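Local atomic coordinates of enoyl-CoA hydratase/isomerase (Mycobacterium abscessus, PDB entry 3QXZ), a protein that probably catalyses the hydration or double-bond isomerisation of enoyl-CoA thioesters, as a member of the crotonase-like enoyl-CoA hydratase/isomerase family. Residues 17-22 and 192-197; 41-46 and 99-104; 88-93 and 114-119. All blocks are in the same frame, centred on the assembly; numbering follows the deposited sequence.

Interaction 1 of 3, residues 17-22 and 192-197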
ATOM      1  N   VAL A  17      13.476 -14.064  23.552  1.00 14.32           N
ATOM      2  CA  VAL A  17      12.125 -13.661  23.155  1.00 13.56           C
ATOM      3  C   VAL A  17      11.326 -13.248  24.388  1.00 13.86           C
ATOM      4  O   VAL A  17      11.213 -14.012  25.360  1.00 14.72           O
ATOM      5  CB  VAL A  17      11.406 -14.772  22.340  1.00 12.59           C
ATOM      6  CG1 VAL A  17       9.952 -14.367  22.010  1.00 13.59           C
ATOM      7  CG2 VAL A  17      12.201 -15.114  21.070  1.00 14.58           C
ATOM      8  N   ALA A  18      10.798 -12.023  24.359  1.00 12.96           N
ATOM      9  CA  ALA A  18       9.922 -11.525  25.410  1.00 13.54           C
ATOM     10  C   ALA A  18       8.474 -11.657  24.974  1.00 13.57           C
ATOM     11  O   ALA A  18       8.114 -11.215  23.877  1.00 13.81           O
ATOM     12  CB  ALA A  18      10.240 -10.060  25.750  1.00 13.44           C
ATOM     13  N   VAL A  19       7.646 -12.266  25.811  1.00 13.80           N
ATOM     14  CA  VAL A  19       6.220 -12.370  25.542  1.00 13.82           C
ATOM     15  C   VAL A  19       5.478 -11.488  26.533  1.00 13.71           C
ATOM     16  O   VAL A  19       5.608 -11.655  27.762  1.00 14.82           O
ATOM     17  CB  VAL A  19       5.702 -13.844  25.628  1.00 13.72           C
ATOM     18  CG1 VAL A  19       4.211 -13.898  25.312  1.00 15.31           C
ATOM     19  CG2 VAL A  19       6.473 -14.736  24.667  1.00 15.36           C
ATOM     20  N   LEU A  20       4.723 -10.528  25.999  1.00 12.79           N
ATOM     21  CA  LEU A  20       3.810  -9.688  26.754  1.00 13.11           C
ATOM     22  C   LEU A  20       2.390 -10.169  26.546  1.00 13.41           C
ATOM     23  O   LEU A  20       1.941 -10.313  25.390  1.00 13.75           O
ATOM     24  CB  LEU A  20       3.927  -8.238  26.304  1.00 12.66           C
ATOM     25  CG  LEU A  20       5.260  -7.545  26.575  1.00 12.75           C
ATOM     26  CD1 LEU A  20       5.267  -6.199  25.916  1.00 13.51           C
ATOM     27  CD2 LEU A  20       5.489  -7.394  28.095  1.00 13.92           C
ATOM     28  N   THR A  21       1.671 -10.411  27.653  1.00 13.67           N
ATOM     29  CA  THR A  21       0.303 -10.894  27.578  1.00 13.84           C
ATOM     30  C   THR A  21      -0.659  -9.911  28.221  1.00 14.48           C
ATOM     31  O   THR A  21      -0.470  -9.520  29.384  1.00 14.91           O
ATOM     32  CB  THR A  21       0.162 -12.277  28.261  1.00 14.41           C
ATOM     33  OG1 THR A  21       1.101 -13.188  27.683  1.00 15.08           O
ATOM     34  CG2 THR A  21      -1.250 -12.825  28.062  1.00 15.88           C
ATOM     35  N   LEU A  22      -1.681  -9.522  27.461  1.00 14.01           N
ATOM     36  CA  LEU A  22      -2.761  -8.669  27.954  1.00 14.61           C
ATOM     37  C   LEU A  22      -3.727  -9.598  28.673  1.00 15.53           C
ATOM     38  O   LEU A  22      -4.341 -10.458  28.055  1.00 14.97           O
ATOM     39  CB  LEU A  22      -3.455  -7.941  26.794  1.00 14.20           C
ATOM     40  CG  LEU A  22      -2.542  -7.167  25.839  1.00 14.01           C
ATOM     41  CD1 LEU A  22      -3.351  -6.648  24.655  1.00 14.99           C
ATOM     42  CD2 LEU A  22      -1.828  -6.031  26.530  1.00 15.51           C
ATOM     43  N   ALA A 192       2.874 -20.135  16.336  1.00 12.77           N
ATOM     44  CA  ALA A 192       3.460 -19.673  15.076  1.00 12.77           C
ATOM     45  C   ALA A 192       4.272 -18.393  15.289  1.00 11.66           C
ATOM     46  O   ALA A 192       5.362 -18.241  14.737  1.00 11.80           O
ATOM     47  CB  ALA A 192       2.381 -19.448  14.016  1.00 12.83           C
ATOM     48  N   ALA A 193       3.748 -17.477  16.096  1.00 11.80           N
ATOM     49  CA  ALA A 193       4.463 -16.242  16.398  1.00 11.58           C
ATOM     50  C   ALA A 193       5.797 -16.533  17.113  1.00 11.65           C
ATOM     51  O   ALA A 193       6.835 -15.933  16.800  1.00 11.19           O
ATOM     52  CB  ALA A 193       3.586 -15.309  17.223  1.00 12.18           C
ATOM     53  N   LEU A 194       5.772 -17.478  18.050  1.00 11.57           N
ATOM     54  CA  LEU A 194       6.981 -17.874  18.787  1.00 12.26           C
ATOM     55  C   LEU A 194       8.016 -18.546  17.879  1.00 11.80           C
ATOM     56  O   LEU A 194       9.218 -18.277  18.003  1.00 12.74           O
ATOM     57  CB  LEU A 194       6.642 -18.758  20.007  1.00 13.26           C
ATOM     58  CG  LEU A 194       5.874 -18.037  21.113  1.00 14.52           C
ATOM     59  CD1 LEU A 194       5.366 -19.001  22.164  1.00 16.81           C
ATOM     60  CD2 LEU A 194       6.715 -16.969  21.754  1.00 18.63           C
ATOM     61  N   ARG A 195       7.574 -19.390  16.947  1.00 12.32           N
ATOM     62  CA  ARG A 195       8.526 -19.999  16.008  1.00 13.12           C
ATOM     63  C   ARG A 195       9.208 -18.916  15.168  1.00 12.64           C
ATOM     64  O   ARG A 195      10.428 -18.967  14.930  1.00 12.66           O
ATOM     65  CB  ARG A 195       7.846 -21.040  15.110  1.00 14.06           C
ATOM     66  CG  ARG A 195       7.586 -22.386  15.831  1.00 17.61           C
ATOM     67  CD  ARG A 195       7.120 -23.502  14.881  1.00 22.46           C
ATOM     68  NE  ARG A 195       5.883 -23.169  14.166  1.00 24.15           N
ATOM     69  CZ  ARG A 195       4.654 -23.296  14.667  1.00 24.86           C
ATOM     70  NH1 ARG A 195       4.469 -23.764  15.897  1.00 26.21           N
ATOM     71  NH2 ARG A 195       3.607 -22.957  13.928  1.00 24.61           N
ATOM     72  N   MET A 196       8.424 -17.930  14.721  1.00 11.99           N
ATOM     73  CA  MET A 196       8.980 -16.831  13.949  1.00 11.35           C
ATOM     74  C   MET A 196       9.947 -16.000  14.794  1.00 10.22           C
ATOM     75  O   MET A 196      11.025 -15.634  14.324  1.00 10.71           O
ATOM     76  CB  MET A 196       7.839 -15.971  13.407  1.00 11.12           C
ATOM     77  CG  MET A 196       8.309 -14.841  12.492  1.00 10.49           C
ATOM     78  SD  MET A 196       6.962 -13.811  11.907  1.00 14.19           S
ATOM     79  CE  MET A 196       6.192 -14.891  10.717  1.00 16.01           C
ATOM     80  N   ALA A 197       9.561 -15.718  16.036  1.00  9.98           N
ATOM     81  CA  ALA A 197      10.405 -14.953  16.943  1.00 10.50           C
ATOM     82  C   ALA A 197      11.722 -15.651  17.239  1.00 11.57           C
ATOM     83  O   ALA A 197      12.773 -15.009  17.223  1.00 11.85           O
ATOM     84  CB  ALA A 197       9.659 -14.647  18.253  1.00 10.55           C
TER

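Interaction 2 of 3, residues 41-46 and 99-104. With K (potassium ion), chain D; EDO (1,2-ethanediol), chain I.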
ATOM      1  N   ALA A  41       5.740   1.389  28.860  1.00 14.91           N
ATOM      2  CA  ALA A  41       6.923   1.229  29.712  1.00 15.06           C
ATOM      3  C   ALA A  41       7.646  -0.075  29.417  1.00 14.96           C
ATOM      4  O   ALA A  41       8.873  -0.098  29.392  1.00 15.01           O
ATOM      5  CB  ALA A  41       6.533   1.297  31.190  1.00 16.44           C
ATOM      6  N   ALA A  42       6.887  -1.146  29.186  1.00 13.99           N
ATOM      7  CA  ALA A  42       7.472  -2.452  28.870  1.00 14.45           C
ATOM      8  C   ALA A  42       8.165  -2.421  27.509  1.00 14.29           C
ATOM      9  O   ALA A  42       9.273  -2.931  27.372  1.00 14.07           O
ATOM     10  CB  ALA A  42       6.424  -3.556  28.903  1.00 14.82           C
ATOM     11  N   TYR A  43       7.529  -1.826  26.502  1.00 13.10           N
ATOM     12  CA  TYR A  43       8.181  -1.667  25.194  1.00 12.81           C
ATOM     13  C   TYR A  43       9.539  -0.975  25.345  1.00 13.09           C
ATOM     14  O   TYR A  43      10.529  -1.409  24.764  1.00 12.64           O
ATOM     15  CB  TYR A  43       7.306  -0.863  24.238  1.00 13.00           C
ATOM     16  CG  TYR A  43       6.251  -1.653  23.517  1.00 12.07           C
ATOM     17  CD1 TYR A  43       6.401  -3.017  23.262  1.00 14.54           C
ATOM     18  CD2 TYR A  43       5.104  -1.023  23.062  1.00 13.90           C
ATOM     19  CE1 TYR A  43       5.434  -3.728  22.554  1.00 14.70           C
ATOM     20  CE2 TYR A  43       4.116  -1.735  22.365  1.00 13.12           C
ATOM     21  CZ  TYR A  43       4.294  -3.087  22.134  1.00 12.94           C
ATOM     22  OH  TYR A  43       3.349  -3.802  21.422  1.00 14.54           O
ATOM     23  N   GLN A  44       9.592   0.114  26.111  1.00 13.83           N
ATOM     24  CA  GLN A  44      10.838   0.858  26.239  1.00 14.92           C
ATOM     25  C   GLN A  44      11.930   0.036  26.939  1.00 15.12           C
ATOM     26  O   GLN A  44      13.075  -0.042  26.470  1.00 14.88           O
ATOM     27  CB  GLN A  44      10.627   2.187  26.969  1.00 15.36           C
ATOM     28  CG  GLN A  44      11.911   3.045  26.986  1.00 19.00           C
ATOM     29  CD  GLN A  44      12.325   3.456  25.583  1.00 23.29           C
ATOM     30  OE1 GLN A  44      11.641   4.248  24.932  1.00 25.55           O
ATOM     31  NE2 GLN A  44      13.451   2.909  25.103  1.00 25.05           N
ATOM     32  N   ARG A  45      11.574  -0.609  28.046  1.00 14.94           N
ATOM     33  CA  ARG A  45      12.540  -1.396  28.808  1.00 15.33           C
ATOM     34  C   ARG A  45      13.040  -2.582  27.985  1.00 14.80           C
ATOM     35  O   ARG A  45      14.240  -2.863  27.964  1.00 15.63           O
ATOM     36  CB  ARG A  45      11.904  -1.855  30.128  1.00 16.43           C
ATOM     37  CG  ARG A  45      12.770  -2.814  30.921  1.00 18.87           C
ATOM     38  CD  ARG A  45      12.160  -3.128  32.286  1.00 23.52           C
ATOM     39  NE  ARG A  45      10.730  -3.408  32.198  1.00 25.32           N
ATOM     40  CZ  ARG A  45      10.202  -4.550  31.760  1.00 25.82           C
ATOM     41  NH1 ARG A  45      10.987  -5.552  31.358  1.00 28.03           N
ATOM     42  NH2 ARG A  45       8.880  -4.678  31.716  1.00 27.10           N
ATOM     43  N   LEU A  46      12.122  -3.274  27.306  1.00 13.65           N
ATOM     44  CA  LEU A  46      12.485  -4.446  26.527  1.00 13.40           C
ATOM     45  C   LEU A  46      13.318  -4.046  25.317  1.00 13.23           C
ATOM     46  O   LEU A  46      14.240  -4.769  24.929  1.00 13.00           O
ATOM     47  CB  LEU A  46      11.235  -5.250  26.118  1.00 13.22           C
ATOM     48  CG  LEU A  46      10.466  -5.886  27.284  1.00 14.13           C
ATOM     49  CD1 LEU A  46       9.149  -6.442  26.781  1.00 16.10           C
ATOM     50  CD2 LEU A  46      11.295  -6.965  27.970  1.00 15.31           C
ATOM     51  N   THR A  99      13.696  -3.094  18.329  1.00  9.11           N
ATOM     52  CA  THR A  99      13.385  -4.516  18.480  1.00  9.63           C
ATOM     53  C   THR A  99      12.138  -4.887  17.701  1.00  8.57           C
ATOM     54  O   THR A  99      11.112  -4.248  17.879  1.00  8.97           O
ATOM     55  CB  THR A  99      13.181  -4.845  19.974  1.00  9.94           C
ATOM     56  OG1 THR A  99      14.363  -4.458  20.692  1.00 10.81           O
ATOM     57  CG2 THR A  99      12.883  -6.324  20.226  1.00 10.03           C
ATOM     58  N   PRO A 100      12.199  -5.949  16.872  1.00  8.06           N
ATOM     59  CA  PRO A 100      11.002  -6.423  16.172  1.00  8.38           C
ATOM     60  C   PRO A 100       9.886  -6.806  17.135  1.00  8.18           C
ATOM     61  O   PRO A 100      10.149  -7.361  18.226  1.00  8.83           O
ATOM     62  CB  PRO A 100      11.507  -7.661  15.423  1.00  8.73           C
ATOM     63  CG  PRO A 100      12.952  -7.347  15.138  1.00  9.40           C
ATOM     64  CD  PRO A 100      13.410  -6.665  16.416  1.00  8.36           C
ATOM     65  N   VAL A 101       8.652  -6.497  16.724  1.00  7.48           N
ATOM     66  CA  VAL A 101       7.462  -6.787  17.521  1.00  8.13           C
ATOM     67  C   VAL A 101       6.485  -7.564  16.651  1.00  7.80           C
ATOM     68  O   VAL A 101       6.109  -7.095  15.563  1.00  8.12           O
ATOM     69  CB  VAL A 101       6.802  -5.481  18.033  1.00  7.59           C
ATOM     70  CG1 VAL A 101       5.486  -5.794  18.744  1.00  9.13           C
ATOM     71  CG2 VAL A 101       7.747  -4.752  19.007  1.00  9.80           C
ATOM     72  N   ILE A 102       6.080  -8.741  17.124  1.00  7.95           N
ATOM     73  CA  ILE A 102       5.080  -9.561  16.470  1.00  8.74           C
ATOM     74  C   ILE A 102       3.830  -9.612  17.344  1.00  8.83           C
ATOM     75  O   ILE A 102       3.921  -9.918  18.539  1.00 10.17           O
ATOM     76  CB  ILE A 102       5.597 -11.007  16.286  1.00  9.48           C
ATOM     77  CG1 ILE A 102       6.887 -11.036  15.451  1.00  9.82           C
ATOM     78  CG2 ILE A 102       4.499 -11.907  15.657  1.00 10.54           C
ATOM     79  CD1 ILE A 102       7.611 -12.414  15.459  1.00 10.35           C
ATOM     80  N   ALA A 103       2.674  -9.279  16.771  1.00  9.00           N
ATOM     81  CA  ALA A 103       1.394  -9.396  17.473  1.00  8.87           C
ATOM     82  C   ALA A 103       0.768 -10.734  17.138  1.00  8.82           C
ATOM     83  O   ALA A 103       0.406 -11.010  15.963  1.00  9.47           O
ATOM     84  CB  ALA A 103       0.476  -8.230  17.119  1.00  8.92           C
ATOM     85  N   ALA A 104       0.700 -11.583  18.159  1.00  9.41           N
ATOM     86  CA  ALA A 104       0.027 -12.876  18.073  1.00  9.89           C
ATOM     87  C   ALA A 104      -1.417 -12.638  18.494  1.00  9.81           C
ATOM     88  O   ALA A 104      -1.767 -12.703  19.683  1.00 10.46           O
ATOM     89  CB  ALA A 104       0.734 -13.904  18.984  1.00 11.58           C
TER
HETATM   90  K     K D 262      16.113  -5.252  22.844  1.00 12.72           K
HETATM   91  C1  EDO I 267      11.832   4.163  21.394  1.00 25.80           C
HETATM   92  O1  EDO I 267      11.876   5.234  22.346  1.00 29.89           O
HETATM   93  C2  EDO I 267      13.240   3.641  21.136  1.00 26.12           C
HETATM   94  O2  EDO I 267      13.646   2.785  22.216  1.00 22.37           O
HETATM   95  O   HOH W   1      18.506  -4.644  21.692  1.00 22.97           O

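Interaction 3 of 3, residues 88-93 and 114-119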
ATOM      1  N   SER A  88      -3.131   8.612  21.651  1.00 10.41           N
ATOM      2  CA  SER A  88      -2.044   7.630  21.552  1.00 11.68           C
ATOM      3  C   SER A  88      -1.619   7.210  22.978  1.00 12.26           C
ATOM      4  O   SER A  88      -0.615   7.699  23.496  1.00 13.95           O
ATOM      5  CB  SER A  88      -0.858   8.205  20.780  1.00 11.58           C
ATOM      6  OG  SER A  88      -1.139   8.249  19.383  1.00 10.50           O
ATOM      7  N   PRO A  89      -2.384   6.309  23.604  1.00 14.29           N
ATOM      8  CA  PRO A  89      -2.152   5.962  25.023  1.00 15.89           C
ATOM      9  C   PRO A  89      -1.017   4.959  25.258  1.00 16.18           C
ATOM     10  O   PRO A  89      -0.734   4.604  26.412  1.00 17.23           O
ATOM     11  CB  PRO A  89      -3.476   5.340  25.430  1.00 16.70           C
ATOM     12  CG  PRO A  89      -3.970   4.693  24.184  1.00 16.34           C
ATOM     13  CD  PRO A  89      -3.609   5.668  23.094  1.00 14.59           C
ATOM     14  N   VAL A  90      -0.351   4.516  24.195  1.00 14.83           N
ATOM     15  CA  VAL A  90       0.807   3.638  24.336  1.00 14.25           C
ATOM     16  C   VAL A  90       1.989   4.322  23.678  1.00 14.63           C
ATOM     17  O   VAL A  90       1.989   4.517  22.451  1.00 14.98           O
ATOM     18  CB  VAL A  90       0.554   2.252  23.716  1.00 13.99           C
ATOM     19  CG1 VAL A  90       1.828   1.411  23.757  1.00 14.11           C
ATOM     20  CG2 VAL A  90      -0.581   1.552  24.435  1.00 15.02           C
ATOM     21  N   GLN A  91       2.965   4.716  24.483  1.00 14.84           N
ATOM     22  CA  GLN A  91       4.150   5.416  24.016  1.00 16.04           C
ATOM     23  C   GLN A  91       5.353   4.856  24.774  1.00 16.06           C
ATOM     24  O   GLN A  91       5.316   4.728  26.002  1.00 16.13           O
ATOM     25  CB  GLN A  91       4.002   6.928  24.245  1.00 16.96           C
ATOM     26  CG  GLN A  91       2.847   7.535  23.435  1.00 19.67           C
ATOM     27  CD  GLN A  91       2.683   9.025  23.651  1.00 21.99           C
ATOM     28  OE1 GLN A  91       3.655   9.778  23.622  1.00 25.25           O
ATOM     29  NE2 GLN A  91       1.444   9.462  23.848  1.00 21.50           N
ATOM     30  N   PRO A  92       6.424   4.474  24.057  1.00 15.97           N
ATOM     31  CA  PRO A  92       6.567   4.520  22.603  1.00 15.18           C
ATOM     32  C   PRO A  92       5.678   3.495  21.915  1.00 14.10           C
ATOM     33  O   PRO A  92       5.238   2.504  22.547  1.00 14.98           O
ATOM     34  CB  PRO A  92       8.028   4.124  22.394  1.00 14.95           C
ATOM     35  CG  PRO A  92       8.330   3.235  23.539  1.00 16.39           C
ATOM     36  CD  PRO A  92       7.613   3.898  24.698  1.00 16.19           C
ATOM     37  N   ALA A  93       5.428   3.730  20.636  1.00 12.86           N
ATOM     38  CA  ALA A  93       4.691   2.779  19.785  1.00 11.16           C
ATOM     39  C   ALA A  93       5.676   1.674  19.398  1.00 10.43           C
ATOM     40  O   ALA A  93       6.889   1.891  19.321  1.00 10.22           O
ATOM     41  CB  ALA A  93       4.187   3.463  18.550  1.00 12.53           C
ATOM     42  N   MET A 114      -7.479  -3.436  18.305  1.00  9.01           N
ATOM     43  CA  MET A 114      -6.957  -3.576  16.959  1.00  8.25           C
ATOM     44  C   MET A 114      -5.948  -2.475  16.604  1.00  7.37           C
ATOM     45  O   MET A 114      -4.901  -2.765  16.007  1.00  7.57           O
ATOM     46  CB  MET A 114      -8.089  -3.612  15.935  1.00  8.96           C
ATOM     47  CG  MET A 114      -7.605  -3.652  14.472  1.00  9.54           C
ATOM     48  SD  MET A 114      -6.485  -5.019  14.038  1.00 11.19           S
ATOM     49  CE  MET A 114      -7.687  -6.331  14.101  1.00 13.15           C
ATOM     50  N   THR A 115      -6.240  -1.217  16.948  1.00  7.59           N
ATOM     51  CA  THR A 115      -5.314  -0.152  16.509  1.00  8.07           C
ATOM     52  C   THR A 115      -3.940  -0.273  17.174  1.00  8.38           C
ATOM     53  O   THR A 115      -2.942   0.004  16.517  1.00  8.20           O
ATOM     54  CB  THR A 115      -5.904   1.256  16.648  1.00  7.70           C
ATOM     55  OG1 THR A 115      -6.089   1.524  18.040  1.00  8.29           O
ATOM     56  CG2 THR A 115      -7.243   1.384  15.917  1.00  8.92           C
ATOM     57  N   LEU A 116      -3.879  -0.746  18.422  1.00  8.44           N
ATOM     58  CA  LEU A 116      -2.575  -1.063  19.027  1.00  9.00           C
ATOM     59  C   LEU A 116      -1.894  -2.253  18.355  1.00  8.31           C
ATOM     60  O   LEU A 116      -0.658  -2.281  18.247  1.00  8.66           O
ATOM     61  CB  LEU A 116      -2.665  -1.298  20.532  1.00 10.25           C
ATOM     62  CG  LEU A 116      -2.957  -0.020  21.280  1.00 13.06           C
ATOM     63  CD1 LEU A 116      -3.229  -0.373  22.703  1.00 15.99           C
ATOM     64  CD2 LEU A 116      -1.842   1.024  21.177  1.00 14.39           C
ATOM     65  N   ALA A 117      -2.659  -3.246  17.920  1.00  7.61           N
ATOM     66  CA  ALA A 117      -2.058  -4.367  17.185  1.00  7.74           C
ATOM     67  C   ALA A 117      -1.443  -3.907  15.871  1.00  7.63           C
ATOM     68  O   ALA A 117      -0.430  -4.480  15.417  1.00  7.84           O
ATOM     69  CB  ALA A 117      -3.084  -5.459  16.946  1.00  8.74           C
ATOM     70  N   LEU A 118      -2.023  -2.855  15.282  1.00  7.06           N
ATOM     71  CA  LEU A 118      -1.480  -2.302  14.034  1.00  7.06           C
ATOM     72  C   LEU A 118      -0.107  -1.657  14.217  1.00  7.64           C
ATOM     73  O   LEU A 118       0.543  -1.346  13.226  1.00  8.31           O
ATOM     74  CB  LEU A 118      -2.441  -1.305  13.395  1.00  7.20           C
ATOM     75  CG  LEU A 118      -3.810  -1.827  12.976  1.00  7.72           C
ATOM     76  CD1 LEU A 118      -4.595  -0.666  12.350  1.00  8.50           C
ATOM     77  CD2 LEU A 118      -3.748  -3.035  12.009  1.00  8.29           C
ATOM     78  N   HIS A 119       0.360  -1.455  15.459  1.00  7.13           N
ATOM     79  CA  HIS A 119       1.710  -0.901  15.648  1.00  7.41           C
ATOM     80  C   HIS A 119       2.783  -1.951  15.409  1.00  7.04           C
ATOM     81  O   HIS A 119       3.943  -1.588  15.183  1.00  7.91           O
ATOM     82  CB  HIS A 119       1.904  -0.367  17.061  1.00  7.67           C
ATOM     83  CG  HIS A 119       1.089   0.839  17.378  1.00  7.44           C
ATOM     84  ND1 HIS A 119       1.174   1.465  18.597  1.00 11.13           N
ATOM     85  CD2 HIS A 119       0.188   1.532  16.646  1.00  9.24           C
ATOM     86  CE1 HIS A 119       0.357   2.508  18.603  1.00 10.37           C
ATOM     87  NE2 HIS A 119      -0.257   2.566  17.437  1.00 10.71           N
TER

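Interaction 1 of 3, residues 17-22 and 192-197
Val17 and Val19 of strand 17-22 meet Leu194 and Ala197 of helix 192-197 where the two backbones run nearly antiparallel, their short axes inclined at 152° and 9.8 Å apart at closest approach. The backbones come nearest at Val17 and Ala197, whose CA atoms are 6.6 Å apart, and this is where the smallest side chain of the contact sits. The CB of Ala197 points at the strand and is met by both methyls of Val17: CG1 and CG2 each lie 3.8 Å from it, so the fork of the valine is fitted over a single methyl. With CG1 anti to the backbone N (chi1 176°), Val17 turns both branches to the helix. Alanine, with a single methyl, fits where the backbones come this close, and valine, branched at CB and common in strands, offers a broad apolar surface close to its backbone.

One helical turn back, the helix needs more length to reach the sheet, and leucine supplies it. Leu194 touches through CD2 alone, which lies 3.7 Å from Val19 CG2, the two side chains meeting at about a right angle. The same CD2 methyl stands 4.2 Å from Val17 CG1, a looser approach, and so lies over both valines. No hydrogen bond spans the contact; it is apolar packing of a helix on a sheet.

Ala18 and Leu20 point to the other side of the strand, against Leu46 and other residues of helix 33-48, so that strand 17-23 is sandwiched between two helices. Within the sheet it is flanked by strands 8-14 and 54-59. Helix 186-203 spreads further over the sheet: Ala197 also packs on Val54 and Val56, and Ala193 on Ile102 and Ala104, while Met196 reaches Thr165 of the second subunit.

Interaction 2 of 3, residues 41-46 and 99-104
Leu46 and Thr99 are joined by a potassium ion instead of a direct bond: the Leu46 O and Thr99 OG1 atoms are 4.3 Å apart, and the metal sits against both. Leu46 gives its backbone carbonyl, 2.8 Å from the potassium, and Thr99 its hydroxyl, with OG1 2.9 Å away. Threonine suits the place because its hydroxyl is a neutral oxygen ligand on a short side chain; with OG1 anti to the carbonyl carbon (chi1 -57°) it faces the ion. Water 1 and the carbonyl oxygens of Asp47, Asp49 and Val52 complete six oxygen ligands. Carbonyls near the C-terminal end of a helix carry partial negative charge, which would probably favour a cation here.

Away from the ion the contact is apolar. Tyr43 CE1 packs 4.3 Å from Val101 CG1, the side chains meeting at about a right angle, and OH lies 4.0 Å from that methyl, a van der Waals approach. Tyrosine is long enough to span from helix to strand, where valine offers a compact branch. The amide of Gln44 grips a 1,2-ethanediol, probably from the crystallisation liquor, with OE1 2.8 Å from O1 and NE2 2.9 Å from O2.

The arrangement is a cation site built chiefly of backbone carbonyls, which ties the end of helix 33-48 and the turn after it to the entry of a central strand, 101-105, of the crotonase fold.

Interaction 3 of 3, residues 88-93 and 114-119
Val90 presses CG2 into the fork of Leu116, 3.5 Å from CD2 and 3.7 Å from CD1, a snug fit of methyl against methyl. Both side chains point across the gap; the leucine has CG anti to its carbonyl carbon (chi1 -70°), which holds its two branches out to the loop. Beside this pair, the methyl of Ala93 rests by the His119 ring, with CB 3.6 Å from ND1 and 3.9 Å from CE1. A residue as small as alanine lets the loop backbone come close to the imidazole.

In the crotonase fold, segment 88-93 belongs to the long connection between strands 54-59 and 101-105, and it lies here on helix 112-117. In relatives a backbone N-H at the start of the equivalent helix is one of the two that form the oxyanion hole; the residues in contact here lie toward the other end of the helix.

Further out, the histidine ring is fixed by a hydrogen bond between NE2 and Ala144 O and by an edge-to-face stack with Phe95. The loop is shaped from within: Gln91 NE2 donates to Ser88 O at 2.7 Å, nearly straight at 167° and lying in the carbonyl plane, which closes a compact turn. A cis peptide precedes Pro92, and Ala93 N bonds Glu96 OE1. Val90 also packs on Leu39 and Tyr43 of helix 33-48, while Leu116 rests on Phe31.

In the fold
Interactions 2 and 3 are buried, whereas interaction 1, where helix 186-203 packs on one face of the main sheet, is only partly so. Helix 33-48 covers the opposite face, takes part in interaction 2 and backs the loop of interaction 3. Interactions 1 and 2 meet through strand 101-105, where Ala193 CB lies 3.6 Å from Ala104 CB; interactions 2 and 3 meet where Tyr43 CD2 lies 3.6 Å from Pro92 O. Interactions 1 and 3 do not touch, their centres being about 17 Å apart. None has a hydrogen bond between its segments: interaction 1 is purely aliphatic, interaction 2 adds a shared metal, and interaction 3 brings in a histidine held from outside.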